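Local coordinates for fatty acid synthase 1, isoform A (Drosophila melanogaster, PDB 6FN6), which probably builds long-chain saturated fatty acids from acetyl-CoA and malonyl-CoA with NADPH, this chain holding its modifying dehydratase, enoylreductase and ketoreductase domains, at residues Glu709-His714 with Leu733-Thr738; Val781-Asn786 with Arg805-Gly810. One frame throughout, in Å; residues are numbered along the deposited sequence.

Both contacts lie in the nucleotide-binding half of the enoylreductase domain, within a parallel sheet of Rossmann type. From the N terminus, strand 710-713 runs through the sheet, the chain passes along helix 719-731, and contact 1 closes this beta-alpha-beta unit by returning strand 734-739 to its side. The chain then builds the outer strand 760-762 before crossing to the other flank of 710-713, where strand 781-786 pairs with it. Contact 2 closes a second loop, holding helix 791-797, by adding strand 804-808. The loops follow in series, neither nested nor crossed. Lys710 O and Asp782 N, probably hydrogen-bonded, help join the two contacts into four consecutive strands.

Contact 1. Residues Glu709-His714 with Leu733-Thr738; sequences EKILIH and LTVFTT
Ile711 and Val735 run alongside each other from the same face of the sheet, with Ile711 CG2 3.9 Å from Val735 CG2. Leu733 extends this apolar row at one end, its CD2 resting against Ile711 CB, and Ile713 extends it at the other, its CG1 meeting Val735 CG1 at 4.2 Å. Helix 719-731, the crossover of this Rossmann-type beta-alpha-beta unit, covers the face through Ala724, Ala728 and Leu729. On the other face Leu712 and Phe736 stand roughly perpendicular, and Leu712 CD1 touches Phe736 CB (3.7 Å) rather than the ring.

The backbones pair in parallel register: Thr734 N donates to Glu709 O, Ile711 N to Thr734 O (2.8 Å), Phe736 N to Ile711 O (2.9 Å) and Ile713 N to Phe736 O. Strands 710-713 and 734-738 cross at -19°, as neighbours in a twisted parallel sheet do.

At the C-terminal end the contact turns polar. Thr738 has OG1 set between its backbone N and carbonyl carbon (chi1 50°), from where it reaches the imidazole edge, hydrogen-bonds with His714 ND1 (3.0 Å) and makes a weak bond with Ala715 N. Leu712 CG lies over one face of that ring, toward its rim, and Phe768 meets it edge-to-face. With Ser796 OG bonded to NE2, both ring nitrogens of buried His714 are paired with hydroxyls, which fixes the imidazole's rotation before a glycine-rich, probably nucleotide-binding turn.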
loop_
_atom_site.group_PDB
_atom_site.type_symbol
_atom_site.label_atom_id
_atom_site.label_comp_id
_atom_site.label_asym_id
_atom_site.label_seq_id
_atom_site.Cartn_x
_atom_site.Cartn_y
_atom_site.Cartn_z
ATOM N N GLU A 709 -8.084 6.944 -24.855
ATOM C CA GLU A 709 -7.781 6.199 -23.639
ATOM C C GLU A 709 -9.061 5.768 -22.934
ATOM O O GLU A 709 -10.145 6.269 -23.238
ATOM C CB GLU A 709 -6.923 7.037 -22.687
ATOM C CG GLU A 709 -5.503 7.275 -23.172
ATOM C CD GLU A 709 -4.622 7.921 -22.116
ATOM O OE1 GLU A 709 -5.107 8.823 -21.401
ATOM O OE2 GLU A 709 -3.442 7.528 -22.002
ATOM N N LYS A 710 -8.923 4.828 -22.002
ATOM C CA LYS A 710 -10.046 4.356 -21.200
ATOM C C LYS A 710 -9.947 4.913 -19.783
ATOM O O LYS A 710 -8.895 4.820 -19.150
ATOM C CB LYS A 710 -10.079 2.826 -21.155
ATOM C CG LYS A 710 -10.088 2.142 -22.515
ATOM C CD LYS A 710 -9.904 0.637 -22.364
ATOM C CE LYS A 710 -9.946 -0.077 -23.703
ATOM N NZ LYS A 710 -9.605 -1.521 -23.566
ATOM N N ILE A 711 -11.034 5.492 -19.284
ATOM C CA ILE A 711 -11.035 6.026 -17.923
ATOM C C ILE A 711 -12.217 5.493 -17.120
ATOM O O ILE A 711 -13.343 5.420 -17.615
ATOM C CB ILE A 711 -11.045 7.566 -17.932
ATOM C CG1 ILE A 711 -10.875 8.098 -16.506
ATOM C CG2 ILE A 711 -12.347 8.092 -18.528
ATOM C CD1 ILE A 711 -10.475 9.561 -16.437
ATOM N N LEU A 712 -11.947 5.148 -15.866
ATOM C CA LEU A 712 -12.981 4.695 -14.945
ATOM C C LEU A 712 -13.355 5.826 -14.002
ATOM O O LEU A 712 -12.575 6.191 -13.122
ATOM C CB LEU A 712 -12.503 3.478 -14.147
ATOM C CG LEU A 712 -13.445 2.979 -13.045
ATOM C CD1 LEU A 712 -14.786 2.557 -13.624
ATOM C CD2 LEU A 712 -12.811 1.834 -12.270
ATOM N N ILE A 713 -14.546 6.385 -14.204
ATOM C CA ILE A 713 -15.052 7.462 -13.359
ATOM C C ILE A 713 -16.051 6.901 -12.358
ATOM O O ILE A 713 -17.190 6.591 -12.715
ATOM C CB ILE A 713 -15.719 8.583 -14.185
ATOM C CG1 ILE A 713 -14.881 8.951 -15.412
ATOM C CG2 ILE A 713 -15.981 9.799 -13.310
ATOM C CD1 ILE A 713 -13.572 9.616 -15.095
ATOM N N HIS A 714 -15.631 6.770 -11.106
ATOM C CA HIS A 714 -16.532 6.316 -10.056
ATOM C C HIS A 714 -17.515 7.425 -9.690
ATOM O O HIS A 714 -17.260 8.602 -9.949
ATOM C CB HIS A 714 -15.746 5.878 -8.820
ATOM C CG HIS A 714 -15.212 4.482 -8.905
ATOM N ND1 HIS A 714 -15.926 3.445 -9.467
ATOM C CD2 HIS A 714 -14.037 3.950 -8.496
ATOM C CE1 HIS A 714 -15.213 2.336 -9.400
ATOM N NE2 HIS A 714 -14.062 2.615 -8.816
ATOM N N LEU A 733 -12.291 10.107 -24.712
ATOM C CA LEU A 733 -11.943 8.878 -24.007
ATOM C C LEU A 733 -13.120 7.912 -23.946
ATOM O O LEU A 733 -14.280 8.319 -24.023
ATOM C CB LEU A 733 -11.463 9.180 -22.587
ATOM C CG LEU A 733 -10.022 9.672 -22.427
ATOM C CD1 LEU A 733 -9.835 11.059 -23.022
ATOM C CD2 LEU A 733 -9.621 9.651 -20.960
ATOM N N THR A 734 -12.807 6.626 -23.830
ATOM C CA THR A 734 -13.810 5.622 -23.509
ATOM C C THR A 734 -14.052 5.664 -22.003
ATOM O O THR A 734 -13.110 5.600 -21.209
ATOM C CB THR A 734 -13.372 4.215 -23.955
ATOM O OG1 THR A 734 -13.332 4.157 -25.388
ATOM C CG2 THR A 734 -14.329 3.146 -23.431
ATOM N N VAL A 735 -15.316 5.787 -21.614
ATOM C CA VAL A 735 -15.660 5.989 -20.217
ATOM C C VAL A 735 -16.363 4.781 -19.607
ATOM O O VAL A 735 -17.319 4.244 -20.167
ATOM C CB VAL A 735 -16.524 7.259 -20.059
ATOM C CG1 VAL A 735 -17.045 7.391 -18.641
ATOM C CG2 VAL A 735 -15.726 8.492 -20.436
ATOM N N PHE A 736 -15.860 4.363 -18.449
ATOM C CA PHE A 736 -16.553 3.419 -17.584
ATOM C C PHE A 736 -17.002 4.172 -16.330
ATOM O O PHE A 736 -16.308 5.077 -15.868
ATOM C CB PHE A 736 -15.645 2.243 -17.216
ATOM C CG PHE A 736 -15.286 1.367 -18.384
ATOM C CD1 PHE A 736 -16.079 0.282 -18.722
ATOM C CD2 PHE A 736 -14.156 1.627 -19.144
ATOM C CE1 PHE A 736 -15.752 -0.527 -19.800
ATOM C CE2 PHE A 736 -13.826 0.822 -20.222
ATOM C CZ PHE A 736 -14.625 -0.255 -20.550
ATOM N N THR A 737 -18.169 3.826 -15.795
ATOM C CA THR A 737 -18.649 4.474 -14.577
ATOM C C THR A 737 -19.401 3.524 -13.660
ATOM O O THR A 737 -19.661 2.372 -14.008
ATOM C CB THR A 737 -19.583 5.666 -14.888
ATOM O OG1 THR A 737 -20.733 5.206 -15.610
ATOM C CG2 THR A 737 -18.860 6.714 -15.700
ATOM N N THR A 738 -19.741 4.032 -12.480
ATOM C CA THR A 738 -20.545 3.296 -11.518
ATOM C C THR A 738 -21.621 4.215 -10.942
ATOM O O THR A 738 -21.471 5.438 -10.944
ATOM C CB THR A 738 -19.677 2.721 -10.387
ATOM O OG1 THR A 738 -18.837 3.749 -9.848
ATOM C CG2 THR A 738 -18.809 1.585 -10.915
#

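Contact 2. Residues Val781-Asn786 with Arg805-Gly810; sequences VDLVLN and RFLEIG
Phe806 slants its ring across Val784 and Asn786, with CE2 3.7 Å from Val784 CG1 and CZ 3.6 Å from Asn786 CB. Its chi1 of -158° carries the ring back toward strand 783-786, so that one aromatic group spans two alternate residues of the neighbouring strand. Beyond it, Asn786 ND2 donates to Glu808 OE1 (2.8 Å), using the syn lone pair of that oxygen. The two side chains run alongside each other, yet their amide and carboxylate planes stand 83° apart. Glu808 OE2 accepts from Gly810 N while Asn786 OD1 receives Leu788 N; the amide and the carboxylate are thus each held at two atoms.

The face of Leu783, Leu785 and Leu807 is apolar but for Arg805 at its end. Arg805 bends at chi3 (-62°), bringing its guanidinium over the strand end: Asp782 O lies 3.9 Å above the centre of the plane, and Leu783 CG packs obliquely against NH2 at 3.6 Å. NE is bonded to Gly703 O and NH2 forms a salt bridge with Glu709. Farther along, Leu785 CD1 meets Ile809 CG2 (3.9 Å) and also rests on Leu807 CB.

Backbone hydrogen bonds join the parallel strands, including Leu807 N to Val784 O (2.7 Å) and Ile809 N to Asn786 O; that from Val784 N to Arg805 O is weak. In this Rossmann-type sheet of the enoylreductase, strand 710-713 flanks 783-786, while Phe831 of strand 830-833 meets the Phe806 ring. Helix 791-797 touches Phe806, Asn786 and Glu808, and helix 719-731 packs on Leu785 and Ile809.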
loop_
_atom_site.group_PDB
_atom_site.type_symbol
_atom_site.label_atom_id
_atom_site.label_comp_id
_atom_site.label_asym_id
_atom_site.label_seq_id
_atom_site.Cartn_x
_atom_site.Cartn_y
_atom_site.Cartn_z
ATOM N N VAL A 781 -7.911 -0.093 -17.587
ATOM C CA VAL A 781 -8.072 1.274 -18.069
ATOM C C VAL A 781 -6.795 2.075 -17.832
ATOM O O VAL A 781 -5.926 1.659 -17.068
ATOM C CB VAL A 781 -9.283 1.957 -17.401
ATOM C CG1 VAL A 781 -10.572 1.268 -17.821
ATOM C CG2 VAL A 781 -9.141 1.958 -15.879
ATOM N N ASP A 782 -6.692 3.228 -18.490
ATOM C CA ASP A 782 -5.502 4.073 -18.400
ATOM C C ASP A 782 -5.555 5.042 -17.225
ATOM O O ASP A 782 -4.516 5.463 -16.718
ATOM C CB ASP A 782 -5.310 4.860 -19.695
ATOM C CG ASP A 782 -5.167 3.963 -20.902
ATOM O OD1 ASP A 782 -4.127 3.280 -21.009
ATOM O OD2 ASP A 782 -6.092 3.942 -21.741
ATOM N N LEU A 783 -6.761 5.417 -16.811
ATOM C CA LEU A 783 -6.920 6.299 -15.662
ATOM C C LEU A 783 -8.093 5.862 -14.802
ATOM O O LEU A 783 -9.078 5.315 -15.301
ATOM C CB LEU A 783 -7.134 7.751 -16.098
ATOM C CG LEU A 783 -6.186 8.356 -17.131
ATOM C CD1 LEU A 783 -6.893 8.480 -18.469
ATOM C CD2 LEU A 783 -5.666 9.703 -16.665
ATOM N N VAL A 784 -7.977 6.118 -13.504
ATOM C CA VAL A 784 -9.069 5.896 -12.573
ATOM C C VAL A 784 -9.247 7.155 -11.740
ATOM O O VAL A 784 -8.314 7.607 -11.074
ATOM C CB VAL A 784 -8.810 4.672 -11.673
ATOM C CG1 VAL A 784 -9.969 4.457 -10.703
ATOM C CG2 VAL A 784 -8.581 3.430 -12.518
ATOM N N LEU A 785 -10.445 7.727 -11.793
ATOM C CA LEU A 785 -10.804 8.835 -10.918
ATOM C C LEU A 785 -11.642 8.278 -9.779
ATOM O O LEU A 785 -12.824 7.986 -9.955
ATOM C CB LEU A 785 -11.572 9.914 -11.679
ATOM C CG LEU A 785 -11.917 11.179 -10.888
ATOM C CD1 LEU A 785 -10.654 11.928 -10.472
ATOM C CD2 LEU A 785 -12.841 12.079 -11.695
ATOM N N ASN A 786 -11.021 8.128 -8.612
ATOM C CA ASN A 786 -11.637 7.402 -7.507
ATOM C C ASN A 786 -12.057 8.300 -6.338
ATOM O O ASN A 786 -11.290 9.152 -5.884
ATOM C CB ASN A 786 -10.672 6.332 -6.995
ATOM C CG ASN A 786 -11.291 5.451 -5.934
ATOM O OD1 ASN A 786 -12.427 4.999 -6.073
ATOM N ND2 ASN A 786 -10.547 5.203 -4.864
ATOM N N ARG A 805 -2.756 5.490 -14.513
ATOM C CA ARG A 805 -2.553 6.624 -13.617
ATOM C C ARG A 805 -3.748 6.792 -12.675
ATOM O O ARG A 805 -4.825 7.227 -13.085
ATOM C CB ARG A 805 -2.311 7.901 -14.428
ATOM C CG ARG A 805 -1.052 7.833 -15.282
ATOM C CD ARG A 805 -0.910 9.020 -16.222
ATOM N NE ARG A 805 -1.990 9.115 -17.201
ATOM C CZ ARG A 805 -2.143 8.291 -18.233
ATOM N NH1 ARG A 805 -1.295 7.291 -18.422
ATOM N NH2 ARG A 805 -3.153 8.462 -19.075
ATOM N N PHE A 806 -3.543 6.444 -11.408
ATOM C CA PHE A 806 -4.612 6.471 -10.419
ATOM C C PHE A 806 -4.769 7.870 -9.834
ATOM O O PHE A 806 -3.800 8.485 -9.391
ATOM C CB PHE A 806 -4.326 5.462 -9.307
ATOM C CG PHE A 806 -5.547 5.031 -8.547
ATOM C CD1 PHE A 806 -5.987 5.743 -7.444
ATOM C CD2 PHE A 806 -6.249 3.901 -8.932
ATOM C CE1 PHE A 806 -7.107 5.338 -6.743
ATOM C CE2 PHE A 806 -7.369 3.492 -8.235
ATOM C CZ PHE A 806 -7.799 4.211 -7.139
ATOM N N LEU A 807 -6.004 8.357 -9.824
ATOM C CA LEU A 807 -6.295 9.714 -9.381
ATOM C C LEU A 807 -7.240 9.690 -8.188
ATOM O O LEU A 807 -8.452 9.547 -8.351
ATOM C CB LEU A 807 -6.907 10.521 -10.526
ATOM C CG LEU A 807 -6.143 10.448 -11.849
ATOM C CD1 LEU A 807 -6.937 11.099 -12.967
ATOM C CD2 LEU A 807 -4.776 11.096 -11.712
ATOM N N GLU A 808 -6.683 9.823 -6.988
ATOM C CA GLU A 808 -7.484 9.746 -5.773
ATOM C C GLU A 808 -8.004 11.127 -5.382
ATOM O O GLU A 808 -7.231 12.074 -5.237
ATOM C CB GLU A 808 -6.669 9.146 -4.625
ATOM C CG GLU A 808 -7.468 8.910 -3.353
ATOM C CD GLU A 808 -8.648 7.982 -3.567
ATOM O OE1 GLU A 808 -8.474 6.942 -4.234
ATOM O OE2 GLU A 808 -9.752 8.292 -3.072
ATOM N N ILE A 809 -9.318 11.232 -5.220
ATOM C CA ILE A 809 -9.936 12.474 -4.770
ATOM C C ILE A 809 -10.764 12.231 -3.508
ATOM O O ILE A 809 -11.472 13.123 -3.044
ATOM C CB ILE A 809 -10.790 13.104 -5.885
ATOM C CG1 ILE A 809 -11.856 12.119 -6.374
ATOM C CG2 ILE A 809 -9.898 13.545 -7.036
ATOM C CD1 ILE A 809 -12.887 12.741 -7.290
ATOM N N GLY A 810 -10.671 11.019 -2.967
ATOM C CA GLY A 810 -11.285 10.686 -1.694
ATOM C C GLY A 810 -10.335 11.027 -0.562
ATOM O O GLY A 810 -9.232 11.511 -0.817
#